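Dihydropyrimidinase (PDB 3SFW) catalyses the zinc-dependent hydrolytic ring opening of dihydropyrimidines, as expected of a hydantoinase-like amidohydrolase with two zinc ions in a TIM-barrel active site. Local coordinates at residues A[72-77]-A[89-94]; A[123-128]-A[157-162]; A[132-137]-A[170-175]; A[184-189]-A[221-226]. One frame throughout, in Å; residues are numbered along the deposited sequence.

Interaction 1. Residues A[72-77]-A[89-94]; sequences DNFFTG and IVDFCL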
# COMPACT_ATOMS: atom_id res chain seq x y z
N ASP A 72 -20.99 32.13 18.75
CA ASP A 72 -19.98 33.19 18.82
C ASP A 72 -20.05 34.03 17.57
O ASP A 72 -20.11 33.48 16.48
CB ASP A 72 -18.55 32.59 18.89
CG ASP A 72 -18.11 32.27 20.31
OD1 ASP A 72 -18.34 33.08 21.24
OD2 ASP A 72 -17.43 31.24 20.47
N ASN A 73 -20.01 35.35 17.73
CA ASN A 73 -19.84 36.23 16.57
C ASN A 73 -18.37 36.63 16.47
O ASN A 73 -17.51 36.00 17.09
CB ASN A 73 -20.77 37.46 16.67
CG ASN A 73 -20.52 38.33 17.91
OD1 ASN A 73 -21.32 39.25 18.24
ND2 ASN A 73 -19.45 38.09 18.60
N PHE A 74 -18.06 37.59 15.60
CA PHE A 74 -16.64 37.94 15.42
C PHE A 74 -16.03 38.56 16.64
O PHE A 74 -14.86 38.35 16.90
CB PHE A 74 -16.39 38.80 14.18
CG PHE A 74 -16.17 37.98 12.95
CD1 PHE A 74 -17.26 37.37 12.31
CD2 PHE A 74 -14.88 37.76 12.46
CE1 PHE A 74 -17.10 36.54 11.18
CE2 PHE A 74 -14.68 36.87 11.36
CZ PHE A 74 -15.79 36.29 10.70
N PHE A 75 -16.83 39.24 17.48
CA PHE A 75 -16.30 39.78 18.72
C PHE A 75 -16.00 38.64 19.73
O PHE A 75 -14.88 38.51 20.21
CB PHE A 75 -17.27 40.81 19.35
CG PHE A 75 -16.80 41.38 20.65
CD1 PHE A 75 -17.50 41.10 21.82
CD2 PHE A 75 -15.59 42.06 20.73
CE1 PHE A 75 -17.06 41.58 23.06
CE2 PHE A 75 -15.13 42.57 21.98
CZ PHE A 75 -15.87 42.29 23.15
N THR A 76 -17.03 37.90 20.13
CA THR A 76 -16.83 36.89 21.20
C THR A 76 -15.90 35.77 20.73
O THR A 76 -15.13 35.23 21.53
CB THR A 76 -18.13 36.30 21.78
OG1 THR A 76 -18.83 35.56 20.77
CG2 THR A 76 -19.09 37.46 22.37
N GLY A 77 -16.03 35.39 19.45
CA GLY A 77 -15.21 34.29 18.94
C GLY A 77 -13.73 34.66 18.89
O GLY A 77 -12.86 33.83 19.23
N ILE A 89 -7.24 34.29 12.79
CA ILE A 89 -8.13 33.24 12.33
C ILE A 89 -8.36 33.37 10.84
O ILE A 89 -8.16 34.45 10.25
CB ILE A 89 -9.56 33.32 13.03
CG1 ILE A 89 -10.25 34.66 12.71
CG2 ILE A 89 -9.44 33.13 14.55
CD1 ILE A 89 -11.71 34.67 13.15
N VAL A 90 -8.81 32.27 10.23
CA VAL A 90 -9.23 32.35 8.84
C VAL A 90 -10.57 31.67 8.79
O VAL A 90 -10.70 30.45 9.11
CB VAL A 90 -8.23 31.68 7.85
CG1 VAL A 90 -8.57 32.14 6.41
CG2 VAL A 90 -6.74 32.11 8.21
N ASP A 91 -11.59 32.49 8.52
CA ASP A 91 -12.99 32.07 8.65
C ASP A 91 -13.60 31.75 7.28
O ASP A 91 -13.25 32.37 6.28
CB ASP A 91 -13.75 33.25 9.30
CG ASP A 91 -15.11 32.84 9.84
OD1 ASP A 91 -16.08 32.93 9.08
OD2 ASP A 91 -15.16 32.42 11.04
N PHE A 92 -14.53 30.79 7.24
CA PHE A 92 -15.20 30.45 5.98
C PHE A 92 -16.36 31.37 5.58
O PHE A 92 -17.49 31.28 6.13
CB PHE A 92 -15.68 28.97 6.05
CG PHE A 92 -14.54 28.00 6.02
CD1 PHE A 92 -14.00 27.47 7.19
CD2 PHE A 92 -14.02 27.59 4.81
CE1 PHE A 92 -12.96 26.58 7.17
CE2 PHE A 92 -12.94 26.71 4.77
CZ PHE A 92 -12.39 26.22 5.97
N CYS A 93 -16.13 32.13 4.52
CA CYS A 93 -17.19 32.93 3.89
C CYS A 93 -18.06 32.04 2.99
O CYS A 93 -17.58 31.44 1.99
CB CYS A 93 -16.52 34.04 3.06
SG CYS A 93 -17.71 34.98 2.07
N LEU A 94 -19.32 31.88 3.37
CA LEU A 94 -20.21 30.98 2.64
C LEU A 94 -20.86 31.71 1.48
O LEU A 94 -21.11 32.91 1.56
CB LEU A 94 -21.29 30.46 3.56
CG LEU A 94 -20.77 29.81 4.83
CD1 LEU A 94 -22.01 29.26 5.61
CD2 LEU A 94 -19.76 28.66 4.52

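Interaction 2. Residues A[123-128]-A[157-162]; sequences HLMVSD and NVLMAD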
# COMPACT_ATOMS: atom_id res chain seq x y z
N HIS A 123 -11.54 32.39 3.97
CA HIS A 123 -11.62 31.47 2.81
C HIS A 123 -12.95 31.73 2.07
O HIS A 123 -13.88 32.26 2.66
CB HIS A 123 -11.63 29.99 3.25
CG HIS A 123 -10.67 29.65 4.34
ND1 HIS A 123 -9.29 29.56 4.14
CD2 HIS A 123 -10.89 29.30 5.63
CE1 HIS A 123 -8.73 29.16 5.28
NE2 HIS A 123 -9.68 29.07 6.21
N LEU A 124 -13.09 31.21 0.87
CA LEU A 124 -14.39 31.39 0.14
C LEU A 124 -14.97 30.05 -0.29
O LEU A 124 -14.29 29.27 -1.00
CB LEU A 124 -14.16 32.25 -1.11
CG LEU A 124 -15.45 32.55 -1.90
CD1 LEU A 124 -16.36 33.45 -1.05
CD2 LEU A 124 -15.03 33.28 -3.18
N MET A 125 -16.20 29.77 0.13
CA MET A 125 -16.96 28.58 -0.35
C MET A 125 -17.30 28.69 -1.83
O MET A 125 -17.74 29.74 -2.29
CB MET A 125 -18.23 28.45 0.45
CG MET A 125 -19.20 27.40 -0.14
SD MET A 125 -20.68 27.48 0.96
CE MET A 125 -21.83 26.61 -0.14
N VAL A 126 -17.06 27.63 -2.59
CA VAL A 126 -17.54 27.55 -4.01
C VAL A 126 -18.65 26.50 -4.06
O VAL A 126 -18.43 25.35 -3.63
CB VAL A 126 -16.39 27.21 -4.99
CG1 VAL A 126 -16.88 27.14 -6.44
CG2 VAL A 126 -15.30 28.28 -4.87
N SER A 127 -19.87 26.92 -4.43
CA SER A 127 -21.05 26.00 -4.51
C SER A 127 -21.17 25.47 -5.92
O SER A 127 -21.77 24.43 -6.13
CB SER A 127 -22.39 26.70 -4.16
OG SER A 127 -22.26 28.12 -3.97
N ASP A 128 -20.72 26.26 -6.90
CA ASP A 128 -20.71 25.78 -8.26
C ASP A 128 -19.85 26.61 -9.19
O ASP A 128 -19.54 27.77 -8.91
CB ASP A 128 -22.12 25.60 -8.80
CG ASP A 128 -22.64 26.81 -9.48
OD1 ASP A 128 -22.83 26.79 -10.72
OD2 ASP A 128 -22.84 27.80 -8.76
N ASN A 157 -27.92 19.28 -0.54
CA ASN A 157 -29.00 20.25 -0.59
C ASN A 157 -28.80 21.45 0.33
O ASN A 157 -29.68 22.30 0.46
CB ASN A 157 -30.35 19.59 -0.25
CG ASN A 157 -30.75 18.51 -1.26
OD1 ASN A 157 -30.59 18.67 -2.48
ND2 ASN A 157 -31.20 17.37 -0.75
N VAL A 158 -27.63 21.55 0.96
CA VAL A 158 -27.30 22.72 1.77
C VAL A 158 -25.99 23.36 1.23
O VAL A 158 -26.00 24.49 0.71
CB VAL A 158 -27.14 22.35 3.27
CG1 VAL A 158 -26.89 23.62 4.12
CG2 VAL A 158 -28.41 21.61 3.80
N LEU A 159 -24.86 22.65 1.40
CA LEU A 159 -23.53 23.19 1.01
C LEU A 159 -22.87 22.36 -0.09
O LEU A 159 -21.93 22.81 -0.73
CB LEU A 159 -22.57 23.25 2.23
CG LEU A 159 -23.03 23.99 3.49
CD1 LEU A 159 -21.93 23.92 4.59
CD2 LEU A 159 -23.39 25.47 3.16
N MET A 160 -23.40 21.16 -0.34
CA MET A 160 -22.73 20.20 -1.19
C MET A 160 -22.50 20.62 -2.64
O MET A 160 -23.37 21.27 -3.25
CB MET A 160 -23.47 18.87 -1.15
CG MET A 160 -22.67 17.72 -1.81
SD MET A 160 -23.71 16.23 -1.56
CE MET A 160 -22.90 15.03 -2.62
N ALA A 161 -21.28 20.38 -3.13
CA ALA A 161 -20.90 20.53 -4.54
C ALA A 161 -20.55 19.18 -5.13
O ALA A 161 -20.29 18.22 -4.39
CB ALA A 161 -19.66 21.46 -4.68
N ASP A 162 -20.52 19.10 -6.45
CA ASP A 162 -20.29 17.83 -7.12
C ASP A 162 -18.91 17.78 -7.77
O ASP A 162 -18.09 18.67 -7.55
CB ASP A 162 -21.41 17.56 -8.13
CG ASP A 162 -21.41 18.54 -9.27
OD1 ASP A 162 -20.45 19.32 -9.45
OD2 ASP A 162 -22.40 18.52 -10.05
O HOH W 1 -19.28 23.55 -1.67
O HOH W 2 -21.92 21.65 -7.52
O HOH W 3 -23.59 22.56 -5.89

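Interaction 3. Residues A[132-137]-A[170-175]; sequences HVLEEL and LIRAKE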
# COMPACT_ATOMS: atom_id res chain seq x y z
N HIS A 132 -19.30 32.34 -14.91
CA HIS A 132 -19.28 33.64 -14.24
C HIS A 132 -18.48 33.56 -12.93
O HIS A 132 -17.70 34.45 -12.60
CB HIS A 132 -20.71 34.10 -13.94
CG HIS A 132 -20.80 35.51 -13.43
ND1 HIS A 132 -21.30 36.55 -14.19
CD2 HIS A 132 -20.47 36.04 -12.23
CE1 HIS A 132 -21.24 37.67 -13.49
NE2 HIS A 132 -20.75 37.39 -12.29
N VAL A 133 -18.74 32.51 -12.16
CA VAL A 133 -17.98 32.26 -10.94
C VAL A 133 -16.49 32.13 -11.24
O VAL A 133 -15.63 32.70 -10.55
CB VAL A 133 -18.50 30.96 -10.26
CG1 VAL A 133 -17.45 30.41 -9.24
CG2 VAL A 133 -19.87 31.26 -9.59
N LEU A 134 -16.16 31.38 -12.27
CA LEU A 134 -14.76 31.16 -12.60
C LEU A 134 -14.09 32.49 -12.96
O LEU A 134 -12.96 32.78 -12.56
CB LEU A 134 -14.65 30.15 -13.74
CG LEU A 134 -15.07 28.72 -13.36
CD1 LEU A 134 -14.83 27.85 -14.58
CD2 LEU A 134 -14.25 28.16 -12.17
N GLU A 135 -14.83 33.35 -13.67
CA GLU A 135 -14.29 34.67 -14.04
C GLU A 135 -14.10 35.53 -12.81
O GLU A 135 -13.06 36.20 -12.65
CB GLU A 135 -15.20 35.39 -15.06
CG GLU A 135 -15.42 34.59 -16.36
CD GLU A 135 -15.15 35.38 -17.66
OE1 GLU A 135 -15.03 34.74 -18.74
OE2 GLU A 135 -15.09 36.65 -17.61
N GLU A 136 -15.06 35.47 -11.90
CA GLU A 136 -15.04 36.26 -10.69
C GLU A 136 -13.87 35.93 -9.78
O GLU A 136 -13.39 36.79 -9.02
CB GLU A 136 -16.35 36.04 -9.92
CG GLU A 136 -16.73 37.18 -9.13
CD GLU A 136 -18.09 37.10 -8.46
OE1 GLU A 136 -18.91 36.16 -8.63
OE2 GLU A 136 -18.28 37.99 -7.66
N LEU A 137 -13.42 34.67 -9.82
CA LEU A 137 -12.34 34.23 -8.91
C LEU A 137 -11.04 34.99 -9.13
O LEU A 137 -10.21 35.08 -8.23
CB LEU A 137 -12.12 32.71 -9.03
CG LEU A 137 -13.20 31.88 -8.33
CD1 LEU A 137 -13.01 30.41 -8.68
CD2 LEU A 137 -13.08 32.12 -6.79
N LEU A 170 -10.54 23.19 -8.97
CA LEU A 170 -9.09 22.82 -8.84
C LEU A 170 -8.27 23.32 -10.03
O LEU A 170 -7.17 23.87 -9.86
CB LEU A 170 -8.91 21.30 -8.70
CG LEU A 170 -9.29 20.74 -7.31
CD1 LEU A 170 -9.65 19.21 -7.48
CD2 LEU A 170 -8.12 20.95 -6.31
N ILE A 171 -8.85 23.22 -11.23
CA ILE A 171 -8.18 23.69 -12.44
C ILE A 171 -7.99 25.19 -12.39
O ILE A 171 -6.91 25.71 -12.65
CB ILE A 171 -8.94 23.29 -13.71
CG1 ILE A 171 -8.80 21.76 -13.88
CG2 ILE A 171 -8.35 23.96 -14.95
CD1 ILE A 171 -9.62 21.21 -14.91
N ARG A 172 -9.05 25.88 -12.04
CA ARG A 172 -9.00 27.34 -11.94
C ARG A 172 -8.06 27.78 -10.83
O ARG A 172 -7.35 28.77 -10.96
CB ARG A 172 -10.41 27.87 -11.72
CG ARG A 172 -10.46 29.42 -11.66
CD ARG A 172 -9.91 30.05 -12.98
NE ARG A 172 -10.40 31.43 -13.15
CZ ARG A 172 -9.75 32.41 -13.82
NH1 ARG A 172 -10.28 33.63 -13.85
NH2 ARG A 172 -8.59 32.18 -14.44
N ALA A 173 -8.14 27.11 -9.68
CA ALA A 173 -7.23 27.40 -8.57
C ALA A 173 -5.76 27.24 -8.96
O ALA A 173 -4.92 28.03 -8.52
CB ALA A 173 -7.57 26.51 -7.32
N LYS A 174 -5.43 26.19 -9.70
CA LYS A 174 -4.05 26.04 -10.15
C LYS A 174 -3.65 27.24 -11.02
O LYS A 174 -2.55 27.78 -10.86
CB LYS A 174 -3.84 24.76 -10.94
CG LYS A 174 -2.34 24.62 -11.28
CD LYS A 174 -2.09 23.86 -12.55
CE LYS A 174 -0.55 23.75 -12.85
NZ LYS A 174 0.24 23.37 -11.63
N GLU A 175 -4.56 27.67 -11.88
CA GLU A 175 -4.24 28.82 -12.77
C GLU A 175 -3.96 30.08 -11.93
O GLU A 175 -3.13 30.89 -12.32
CB GLU A 175 -5.44 29.14 -13.68
CG GLU A 175 -5.78 28.13 -14.75
CD GLU A 175 -7.03 28.54 -15.54
OE1 GLU A 175 -7.60 27.65 -16.23
OE2 GLU A 175 -7.50 29.71 -15.42

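Interaction 4. Residues A[184-189]-A[221-226]; sequences AENGDV and TGRAIA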
# COMPACT_ATOMS: atom_id res chain seq x y z
N ALA A 184 -14.34 16.48 3.21
CA ALA A 184 -14.37 15.23 2.41
C ALA A 184 -15.17 14.15 3.15
O ALA A 184 -14.60 13.28 3.83
CB ALA A 184 -12.91 14.72 2.12
N GLU A 185 -16.48 14.14 2.94
CA GLU A 185 -17.30 12.92 3.22
C GLU A 185 -18.20 12.75 2.01
O GLU A 185 -18.67 13.77 1.44
CB GLU A 185 -18.22 13.10 4.43
CG GLU A 185 -17.50 13.37 5.78
CD GLU A 185 -18.50 13.68 6.86
OE1 GLU A 185 -19.09 14.81 6.84
OE2 GLU A 185 -18.79 12.74 7.66
N ASN A 186 -18.55 11.50 1.70
CA ASN A 186 -19.46 11.31 0.55
C ASN A 186 -20.88 11.71 0.93
O ASN A 186 -21.57 11.00 1.69
CB ASN A 186 -19.39 9.88 0.01
CG ASN A 186 -20.16 9.73 -1.28
OD1 ASN A 186 -21.37 9.96 -1.31
ND2 ASN A 186 -19.48 9.36 -2.33
N GLY A 187 -21.33 12.86 0.45
CA GLY A 187 -22.65 13.36 0.87
C GLY A 187 -23.81 12.48 0.43
O GLY A 187 -24.89 12.57 1.02
N ASP A 188 -23.66 11.75 -0.67
CA ASP A 188 -24.78 10.90 -1.13
C ASP A 188 -24.94 9.66 -0.28
O ASP A 188 -26.08 9.24 0.05
CB ASP A 188 -24.61 10.52 -2.59
CG ASP A 188 -24.81 11.73 -3.52
OD1 ASP A 188 -25.83 12.45 -3.37
OD2 ASP A 188 -23.95 11.97 -4.37
N VAL A 189 -23.82 9.07 0.08
CA VAL A 189 -23.85 7.92 1.01
C VAL A 189 -24.47 8.39 2.31
O VAL A 189 -25.34 7.72 2.85
CB VAL A 189 -22.39 7.39 1.31
CG1 VAL A 189 -22.41 6.43 2.56
CG2 VAL A 189 -21.84 6.69 0.10
N THR A 221 -12.13 11.70 0.51
CA THR A 221 -10.71 12.16 0.55
C THR A 221 -10.00 11.65 -0.69
O THR A 221 -9.27 12.40 -1.37
CB THR A 221 -10.01 11.64 1.86
OG1 THR A 221 -10.72 12.19 2.98
CG2 THR A 221 -8.56 12.09 1.88
N GLY A 222 -10.12 10.35 -0.97
CA GLY A 222 -9.44 9.80 -2.16
C GLY A 222 -9.90 10.44 -3.47
O GLY A 222 -9.10 10.59 -4.40
N ARG A 223 -11.19 10.71 -3.56
CA ARG A 223 -11.76 11.34 -4.76
C ARG A 223 -11.19 12.75 -4.92
O ARG A 223 -10.76 13.13 -6.02
CB ARG A 223 -13.29 11.39 -4.67
CG ARG A 223 -13.95 12.14 -5.85
CD ARG A 223 -15.38 11.59 -6.06
NE ARG A 223 -16.05 11.29 -4.78
CZ ARG A 223 -16.86 12.11 -4.13
NH1 ARG A 223 -17.31 11.76 -2.92
NH2 ARG A 223 -17.30 13.23 -4.72
N ALA A 224 -11.15 13.51 -3.83
CA ALA A 224 -10.60 14.88 -3.95
C ALA A 224 -9.11 14.81 -4.35
O ALA A 224 -8.63 15.60 -5.18
CB ALA A 224 -10.78 15.62 -2.64
N ILE A 225 -8.41 13.80 -3.84
CA ILE A 225 -6.99 13.65 -4.13
C ILE A 225 -6.77 13.29 -5.62
O ILE A 225 -5.94 13.89 -6.28
CB ILE A 225 -6.35 12.55 -3.24
CG1 ILE A 225 -6.08 13.14 -1.87
CG2 ILE A 225 -5.09 11.97 -3.93
CD1 ILE A 225 -5.78 12.08 -0.80
N ALA A 226 -7.60 12.40 -6.15
CA ALA A 226 -7.46 12.00 -7.55
C ALA A 226 -7.73 13.19 -8.49
O ALA A 226 -7.00 13.39 -9.49
CB ALA A 226 -8.46 10.86 -7.88
O HOH W 4 -19.61 13.33 -2.17

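Interaction 1. Residues A[72-77]-A[89-94]
Phe74, in the first turn of helix 74-83, packs against Ile89 and Asp91 of strand 86-93 in a small, buried contact within the barrel domain. No hydrogen bond joins the two segments. The far end of the phenyl ring does the touching. Phe74 CZ lies 3.6 Å from Asp91 CG, and the ring and carboxylate planes stand 56° apart. Asp91 CG is anti to the backbone N (chi1 -165°), and its CB points at the helix, which brings the carboxylate up to the ring end. Phe74 CE2 meets the methyl Ile89 CD1 at 4.1 Å, an apolar touch beside the carboxylate contact. The buried carboxylate is satisfied outside this pair. Asp91 OD2 accepts from Thr59 OG1 and Leu61 N, and Asp91 OD1 from Trp108 NE1. These bonds fix its rotation, so the ring meets a group that is already held. Phe74 also rests on Phe122 of strand 119-124 and on Lys111 and Ala112 of helix 101-112. Strands 49-59 and 86-93 are parallel neighbours, and helix 74-83 lies between them in the chain. This is a beta-alpha-beta crossover, the repeating unit of a TIM barrel.

Interaction 2. Residues A[123-128]-A[157-162]
Val126 O and Leu159 O are bridged by water 1, which donates to both, at 2.8 Å from Val126 O and 2.9 Å from Leu159 O. One residue on, two more waters lie within bonding distance of Ser127 O. Water 3 is 2.6 Å from Ser127 O and also near Met160 O. Water 2 is 3.1 Å from Ser127 O and accepts from Asp162 N. The protons of waters 2 and 3 cannot serve every acceptor in reach, so not all of these approaches can be bonds at once. No direct hydrogen bond links the segments. Waters 1 and 3 sit between pairs of carbonyls, which as acceptors could not bond to each other.

The apolar side is made by Met125 and Leu159. Met125 is extended from its first torsion outward (chi1 170°), which carries its thioether end over to the loop. There Met125 CE touches Leu159 CD2 at 3.8 Å. The two side chains cross at about a right angle, and Met125 SD sits close to the same leucine methyl. Ala161 points its methyl toward segment 123-128, and Ala161 CB lies 3.9 Å from Ser127 O.

The side-chain hydroxyl of Ser127 bonds to Thr95 OG1. The contact joins the loop that follows barrel strand 119-124 to the loop that leads into helix 163-176, with the Leu159 side chain about 7 Å from a bound zinc ion. Strand 119-124 runs next to strand 86-93. Asp162 caps helix 163-176 through Thr165 N, while Val126 touches Thr169 on that helix.

Interaction 3. Residues A[132-137]-A[170-175]
Arg172 holds the backbone carbonyl of Leu134 with two nitrogens of its guanidinium, side-on. Arg172 NE donates to Leu134 O at 3.0 Å, with an N-H...acceptor angle of 153°. Arg172 NH1 donates to the same Leu134 O at 3.1 Å. The oxygen lies at the edge of the guanidinium, close to its plane. From the carbonyl's own side the fit is less regular: NE stands above the carbonyl plane, NH1 is tilted from it, and both come from one face.

The third nitrogen is also used. Arg172 NH2 forms a salt bridge to Glu175 OE2 at 2.9 Å, one turn on in its own helix. All three nitrogens of Arg172 thus have acceptors. Leu134 O accepts both arginine donors and a weak backbone bond from Leu137 N.

The aliphatic part of Arg172 packs as the polar end binds. Leu134 CD2 meets Arg172 CB at 3.9 Å, and Leu137 CD1 lies 4.0 Å from Arg172 CG. The chain bends at chi2 (58°), which turns the guanidinium toward the carbonyl. With an alanine here, Leu134 O would probably lose both arginine donors, Glu175 its charged mate, and a gap would open beside the two leucines.

The contact joins outer barrel helices 131-142 and 163-176, which come one after the other in the chain. The axes of segments 132-137 and 170-175 run nearly parallel, 21° apart and 10.6 Å at closest approach. Ile171 packs on Tyr192 of a second subunit. One arginine thus ties its helix to the backbone of the preceding one, its charge probably offset by Glu175.

Interaction 4. Residues A[184-189]-A[221-226]
Asn186 and Arg223 meet through nitrogens, and Ala184 packs on Thr221 beside them. Asn186 ND2 lies 3.3 Å from Arg223 NH1. Both are donors, so this is no hydrogen bond. The amide and guanidinium planes are 59° apart, and the side chains cross at about a right angle. Ala184 CB lies 3.5 Å from Thr221 OG1, a close touch of methyl on hydroxyl.

The two donors are brought together by a shared acceptor: Glu219 OE1 takes a hydrogen bond from Asn186 ND2 and a salt bridge from Arg223 NH1. Arg223 NH2 has its own salt bridge to Asp163, and Asp163 of a second subunit accepts from Asn186 ND2. Water 4 adds a link, accepting from Arg223 NH1 at 2.9 Å and from Gly187 N at 3.2 Å.

The other end of the amide caps helix 187-199. Asn186 OD1 accepts from Val189 N at 3.0 Å along a nearly straight bond (169°), and weakly from Asp188 N. One amide thus serves the helix start with its oxygen and Glu219 with its nitrogen. A leucine in its place would probably leave the first turn of helix 187-199 without its cap and Glu219 without one of its donors.

Thr221 OG1 is hydrogen-bonded to Glu217 O, and next to Ala184 the zinc ligand His183 is hydrogen-bonded to Glu185. The chemistry implies that carboxylates hold these like donors together, partly across the subunit interface.

Interaction 1 comes first along the chain, interactions 2 and 3 follow with their segments interleaved, and interaction 4 comes last. Interactions 1 and 2 share a sheet, since strands 86-93 and 119-124 are neighbours; their centres are 18 Å apart. Interactions 2 and 3 have centres 14 Å apart, because strand 119-124 is followed by helix 131-142, and loop 157-162 by helix 163-176. The centre of interaction 4 is 14 Å from that of interaction 2, and Met160 touches Gly187 and Asp188 there. Interactions 1 and 3 do not touch. Interactions 1, 2 and 4 each have a side chain within about 9 Å of zinc, while interaction 3 joins outer helices. Interactions 3 and 4 also meet a second subunit.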